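Local structure of competence/damage-inducible protein CinA (Agrobacterium tumefaciens, 2A9S) at residues M140-I145 and R151-R156; R15-D20 and T157-L162. The protein is of unknown function but belongs to the CinA competence/damage-inducible family, some relatives of which deamidate nicotinamide mononucleotide. One frame throughout, in Å; residues are numbered along the deposited sequence.

Interaction 1: M140-I145 and R151-R156; sequences MRYGDI and RLATVR
Tyr142 leaves the end of strand 135-141 and comes closest to Ala153 on helix 147-167, with their CA atoms 7.4 Å apart. The chain turns back here from the last strand of the mixed sheet into the C-terminal helix, so this is a strand-loop-helix connection in which the helix folds back on the strand it follows. The Tyr142 ring carries the contact. Ala153 lays its methyl over one ring face in a CH-pi contact, with Ala153 CB 3.6 Å from the centroid of the Tyr142 ring and 15° off the normal. The methyl sits nearest CD1 and CE1. Met140 CB lies on the opposite face, 3.5 Å above the plane of the Tyr142 ring and offset toward the rim, so the ring is sandwiched between the helix and its own strand. Thr154 approaches the CE2 side obliquely, its OG1 3.4 Å from Tyr142 CE2. That OG1 is beside its own backbone N (chi1 -61°) and bonds to Ile150 O, one turn back in the helix. Backbone hydrogen bonding of Tyr142 with Gly122 ties the start of the loop to the residue just before strand 123-130. The phenol end reaches along the helix. Tyr142 OH hydrogen-bonds to Thr157 OG1 and lies 3.2 Å from Ala153 O, a carbonyl that is itself hydrogen-bonded to Thr157 OG1.

Interaction 2: R15-D20 and T157-L162; sequences RRIITD and TALEML
Ile17 pushes its CD1 methyl against Leu159 and Leu162, one turn apart on the facing helix. Ile17 CD1 is 3.8 Å from Leu159 CD2 and 4.0 Å from Leu162 CB. Ile17 CD1 is also 3.6 Å from Leu159 O, so it touches backbone as well as side chain. The extended end of Ile17 (chi2 161°) carries CD1 out to this surface. The Ile17 and Leu159 side chains cross at about a right angle. All three residues are buried, and no hydrogen bond joins the two segments. This is apolar helix-helix packing between helix 8-24 and helix 147-167, the first and last helices of an alpha/beta fold. Leu43 of helix 38-43 touches both Ile17 and Leu159, so a third helix shares this core. Met161 points away from residues 15-20 and packs on Leu126 and Thr128 of the sheet. Polar groups of 15-20 pair within their own helix. Asp20 OD2 lies in the plane of the Arg16 guanidinium, at its edge, 3.3 Å from Arg16 NE, a salt bridge whose hydrogen bond is weak though nearly straight (170°). Arg15 O takes two donors from opposite faces of its carbonyl plane: Thr19 N, and Thr19 OG1 at 2.7 Å.

Overall arrangement
From the N terminus, the chain first forms helix 8-24, which supplies residues 15-20. It then builds the mixed sheet and its intervening helices, ending with strand 135-141. Residues 140-145 hold the end of that strand and the turn after it, and helix 147-167 follows. Interaction 1 closes this local loop. Interaction 2 closes a far longer one, joining the first helix to the last, and interaction 1 is nested inside it. Both use consecutive parts of helix 147-167, and their centres are about 17 Å apart. Together they tie this helix to the end of a strand outermost in this chain's sheet and to helix 8-24. Tyr142 and Thr157 link the two contacts directly.

Interaction 1: M140-I145 and R151-R156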
loop_
_atom_site.group_PDB
_atom_site.type_symbol
_atom_site.label_atom_id
_atom_site.label_comp_id
_atom_site.label_asym_id
_atom_site.label_seq_id
_atom_site.Cartn_x
_atom_site.Cartn_y
_atom_site.Cartn_z
ATOM N N MET A 140 6.758 8.708 17.723
ATOM C CA MET A 140 8.072 8.088 17.729
ATOM C C MET A 140 9.087 9.042 17.144
ATOM O O MET A 140 8.760 9.865 16.270
ATOM C CB MET A 140 8.073 6.768 16.962
ATOM C CG MET A 140 6.988 5.800 17.436
ATOM S SD MET A 140 7.190 5.289 19.187
ATOM C CE MET A 140 8.520 4.182 19.056
ATOM N N ARG A 141 10.311 8.931 17.660
ATOM C CA ARG A 141 11.465 9.680 17.143
ATOM C C ARG A 141 12.577 8.677 16.938
ATOM O O ARG A 141 13.354 8.373 17.843
ATOM C CB ARG A 141 11.857 10.788 18.117
ATOM C CG ARG A 141 10.829 11.897 18.102
ATOM C CD ARG A 141 10.898 12.844 19.307
ATOM N NE ARG A 141 9.869 13.861 19.123
ATOM C CZ ARG A 141 10.037 15.013 18.467
ATOM N NH1 ARG A 141 11.203 15.336 17.936
ATOM N NH2 ARG A 141 9.020 15.857 18.344
ATOM N N TYR A 142 12.631 8.107 15.749
ATOM C CA TYR A 142 13.553 7.019 15.499
ATOM C C TYR A 142 14.966 7.542 15.243
ATOM O O TYR A 142 15.912 6.777 15.256
ATOM C CB TYR A 142 13.079 6.198 14.288
ATOM C CG TYR A 142 11.725 5.525 14.474
ATOM C CD1 TYR A 142 11.556 4.478 15.404
ATOM C CD2 TYR A 142 10.629 5.910 13.705
ATOM C CE1 TYR A 142 10.316 3.842 15.551
ATOM C CE2 TYR A 142 9.405 5.278 13.834
ATOM C CZ TYR A 142 9.248 4.253 14.761
ATOM O OH TYR A 142 8.024 3.642 14.875
ATOM N N GLY A 143 15.089 8.846 14.999
ATOM C CA GLY A 143 16.394 9.444 14.695
ATOM C C GLY A 143 16.715 9.464 13.219
ATOM O O GLY A 143 15.977 8.915 12.395
ATOM N N ASP A 144 17.838 10.082 12.876
ATOM C CA ASP A 144 18.229 10.210 11.490
ATOM C C ASP A 144 19.001 8.939 11.100
ATOM O O ASP A 144 20.218 8.980 10.857
ATOM C CB ASP A 144 19.078 11.469 11.347
ATOM C CG ASP A 144 19.328 11.870 9.901
ATOM O OD1 ASP A 144 18.672 11.363 8.957
ATOM O OD2 ASP A 144 20.210 12.743 9.719
ATOM N N ILE A 145 18.287 7.813 11.022
ATOM C CA ILE A 145 18.931 6.503 10.885
ATOM C C ILE A 145 18.848 5.824 9.514
ATOM O O ILE A 145 19.369 4.701 9.331
ATOM C CB ILE A 145 18.405 5.498 11.918
ATOM C CG1 ILE A 145 16.872 5.371 11.819
ATOM C CG2 ILE A 145 18.869 5.884 13.320
ATOM C CD1 ILE A 145 16.327 4.129 12.578
ATOM N N ARG A 151 11.320 3.549 7.864
ATOM C CA ARG A 151 10.128 2.883 7.337
ATOM C C ARG A 151 9.874 1.532 8.020
ATOM O O ARG A 151 8.745 1.215 8.444
ATOM C CB ARG A 151 10.213 2.769 5.810
ATOM C CG ARG A 151 10.001 4.154 5.161
ATOM C CD ARG A 151 10.657 4.231 3.768
ATOM N NE ARG A 151 10.320 3.174 2.831
ATOM C CZ ARG A 151 9.277 3.188 1.991
ATOM N NH1 ARG A 151 8.358 4.178 2.031
ATOM N NH2 ARG A 151 9.148 2.194 1.122
ATOM N N LEU A 152 10.933 0.742 8.171
ATOM C CA LEU A 152 10.760 -0.570 8.798
ATOM C C LEU A 152 10.458 -0.406 10.294
ATOM O O LEU A 152 9.633 -1.140 10.841
ATOM C CB LEU A 152 11.966 -1.476 8.551
ATOM C CG LEU A 152 12.092 -1.895 7.073
ATOM C CD1 LEU A 152 13.396 -2.649 6.884
ATOM C CD2 LEU A 152 10.868 -2.719 6.633
ATOM N N ALA A 153 11.115 0.552 10.951
ATOM C CA ALA A 153 10.855 0.849 12.359
ATOM C C ALA A 153 9.382 1.236 12.551
ATOM O O ALA A 153 8.717 0.794 13.514
ATOM C CB ALA A 153 11.758 2.019 12.832
ATOM N N THR A 154 8.874 2.010 11.597
ATOM C CA THR A 154 7.460 2.408 11.620
ATOM C C THR A 154 6.514 1.207 11.452
ATOM O O THR A 154 5.498 1.088 12.179
ATOM C CB THR A 154 7.166 3.518 10.562
ATOM O OG1 THR A 154 7.960 4.673 10.869
ATOM C CG2 THR A 154 5.662 3.940 10.570
ATOM N N VAL A 155 6.839 0.325 10.510
ATOM C CA VAL A 155 6.042 -0.902 10.294
ATOM C C VAL A 155 5.962 -1.687 11.599
ATOM O O VAL A 155 4.861 -2.056 12.043
ATOM C CB VAL A 155 6.588 -1.794 9.120
ATOM C CG1 VAL A 155 5.872 -3.146 9.112
ATOM C CG2 VAL A 155 6.455 -1.080 7.723
ATOM N N ARG A 156 7.122 -1.899 12.239
ATOM C CA ARG A 156 7.157 -2.596 13.521
ATOM C C ARG A 156 6.191 -1.958 14.552
ATOM O O ARG A 156 5.299 -2.623 15.128
ATOM C CB ARG A 156 8.586 -2.624 14.069
ATOM C CG ARG A 156 8.636 -3.334 15.462
ATOM C CD ARG A 156 10.045 -3.396 16.016
ATOM N NE ARG A 156 10.907 -4.188 15.156
ATOM C CZ ARG A 156 11.885 -3.677 14.412
ATOM N NH1 ARG A 156 12.144 -2.369 14.476
ATOM N NH2 ARG A 156 12.622 -4.469 13.622
#

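Interaction 2: R15-D20 and T157-L162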
loop_
_atom_site.group_PDB
_atom_site.type_symbol
_atom_site.label_atom_id
_atom_site.label_comp_id
_atom_site.label_asym_id
_atom_site.label_seq_id
_atom_site.Cartn_x
_atom_site.Cartn_y
_atom_site.Cartn_z
ATOM N N ARG A 15 2.383 -12.127 11.570
ATOM C CA ARG A 15 1.839 -13.481 11.722
ATOM C C ARG A 15 0.923 -13.529 12.938
ATOM O O ARG A 15 -0.134 -14.147 12.857
ATOM C CB ARG A 15 2.962 -14.515 11.892
ATOM C CG ARG A 15 2.480 -15.972 11.640
ATOM C CD ARG A 15 3.638 -16.930 11.409
ATOM N NE ARG A 15 4.452 -16.557 10.239
ATOM C CZ ARG A 15 4.110 -16.775 8.966
ATOM N NH1 ARG A 15 4.926 -16.392 7.988
ATOM N NH2 ARG A 15 2.968 -17.373 8.649
ATOM N N ARG A 16 1.312 -12.854 14.037
ATOM C CA ARG A 16 0.507 -12.814 15.269
ATOM C C ARG A 16 -0.859 -12.158 14.995
ATOM O O ARG A 16 -1.909 -12.666 15.403
ATOM C CB ARG A 16 1.254 -12.111 16.415
ATOM C CG ARG A 16 0.318 -11.751 17.556
ATOM C CD ARG A 16 1.016 -11.605 18.883
ATOM N NE ARG A 16 0.028 -11.361 19.937
ATOM C CZ ARG A 16 0.336 -10.849 21.128
ATOM N NH1 ARG A 16 1.592 -10.526 21.401
ATOM N NH2 ARG A 16 -0.613 -10.640 22.036
ATOM N N ILE A 17 -0.841 -11.063 14.246
ATOM C CA ILE A 17 -2.073 -10.349 13.927
ATOM C C ILE A 17 -3.018 -11.249 13.106
ATOM O O ILE A 17 -4.213 -11.349 13.423
ATOM C CB ILE A 17 -1.777 -9.030 13.205
ATOM C CG1 ILE A 17 -1.094 -8.048 14.201
ATOM C CG2 ILE A 17 -3.052 -8.436 12.621
ATOM C CD1 ILE A 17 -0.342 -6.894 13.487
ATOM N N ILE A 18 -2.493 -11.889 12.059
ATOM C CA ILE A 18 -3.338 -12.732 11.199
ATOM C C ILE A 18 -3.869 -13.898 12.048
ATOM O O ILE A 18 -5.060 -14.222 11.980
ATOM C CB ILE A 18 -2.579 -13.239 9.951
ATOM C CG1 ILE A 18 -2.034 -12.059 9.105
ATOM C CG2 ILE A 18 -3.457 -14.126 9.094
ATOM C CD1 ILE A 18 -3.019 -10.962 8.793
ATOM N N THR A 19 -2.993 -14.473 12.872
ATOM C CA THR A 19 -3.359 -15.634 13.672
ATOM C C THR A 19 -4.460 -15.299 14.703
ATOM O O THR A 19 -5.414 -16.047 14.863
ATOM C CB THR A 19 -2.111 -16.254 14.326
ATOM O OG1 THR A 19 -1.148 -16.571 13.296
ATOM C CG2 THR A 19 -2.490 -17.531 15.041
ATOM N N ASP A 20 -4.316 -14.154 15.365
ATOM C CA ASP A 20 -5.256 -13.699 16.396
ATOM C C ASP A 20 -6.578 -13.220 15.802
ATOM O O ASP A 20 -7.662 -13.559 16.311
ATOM C CB ASP A 20 -4.624 -12.589 17.247
ATOM C CG ASP A 20 -3.735 -13.123 18.379
ATOM O OD1 ASP A 20 -3.756 -14.345 18.697
ATOM O OD2 ASP A 20 -3.020 -12.290 18.978
ATOM N N THR A 157 6.345 -0.664 14.792
ATOM C CA THR A 157 5.505 -0.005 15.799
ATOM C C THR A 157 4.018 -0.089 15.429
ATOM O O THR A 157 3.184 -0.302 16.308
ATOM C CB THR A 157 5.935 1.459 15.994
ATOM O OG1 THR A 157 7.350 1.508 16.266
ATOM C CG2 THR A 157 5.133 2.119 17.136
ATOM N N ALA A 158 3.700 0.097 14.141
ATOM C CA ALA A 158 2.325 0.014 13.629
ATOM C C ALA A 158 1.700 -1.347 13.986
ATOM O O ALA A 158 0.552 -1.428 14.484
ATOM C CB ALA A 158 2.343 0.217 12.126
ATOM N N LEU A 159 2.474 -2.411 13.767
ATOM C CA LEU A 159 1.993 -3.773 14.049
ATOM C C LEU A 159 1.824 -4.011 15.551
ATOM O O LEU A 159 0.809 -4.583 15.971
ATOM C CB LEU A 159 2.905 -4.821 13.388
ATOM C CG LEU A 159 2.992 -4.708 11.837
ATOM C CD1 LEU A 159 3.847 -5.847 11.320
ATOM C CD2 LEU A 159 1.614 -4.689 11.115
ATOM N N GLU A 160 2.778 -3.525 16.346
ATOM C CA GLU A 160 2.682 -3.547 17.819
ATOM C C GLU A 160 1.396 -2.897 18.315
ATOM O O GLU A 160 0.688 -3.454 19.175
ATOM C CB GLU A 160 3.906 -2.865 18.448
ATOM C CG GLU A 160 5.181 -3.695 18.257
ATOM C CD GLU A 160 6.447 -2.935 18.665
ATOM O OE1 GLU A 160 6.376 -1.699 18.891
ATOM O OE2 GLU A 160 7.513 -3.581 18.765
ATOM N N MET A 161 1.063 -1.746 17.739
ATOM C CA MET A 161 -0.146 -1.017 18.098
ATOM C C MET A 161 -1.447 -1.716 17.721
ATOM O O MET A 161 -2.414 -1.671 18.502
ATOM C CB MET A 161 -0.117 0.399 17.522
ATOM C CG MET A 161 0.962 1.275 18.149
ATOM S SD MET A 161 1.160 2.843 17.277
ATOM C CE MET A 161 -0.432 3.639 17.557
ATOM N N LEU A 162 -1.508 -2.332 16.537
ATOM C CA LEU A 162 -2.679 -3.142 16.167
ATOM C C LEU A 162 -2.923 -4.242 17.209
ATOM O O LEU A 162 -4.070 -4.461 17.656
ATOM C CB LEU A 162 -2.512 -3.759 14.779
ATOM C CG LEU A 162 -2.797 -2.802 13.629
ATOM C CD1 LEU A 162 -2.442 -3.510 12.275
ATOM C CD2 LEU A 162 -4.252 -2.370 13.663
#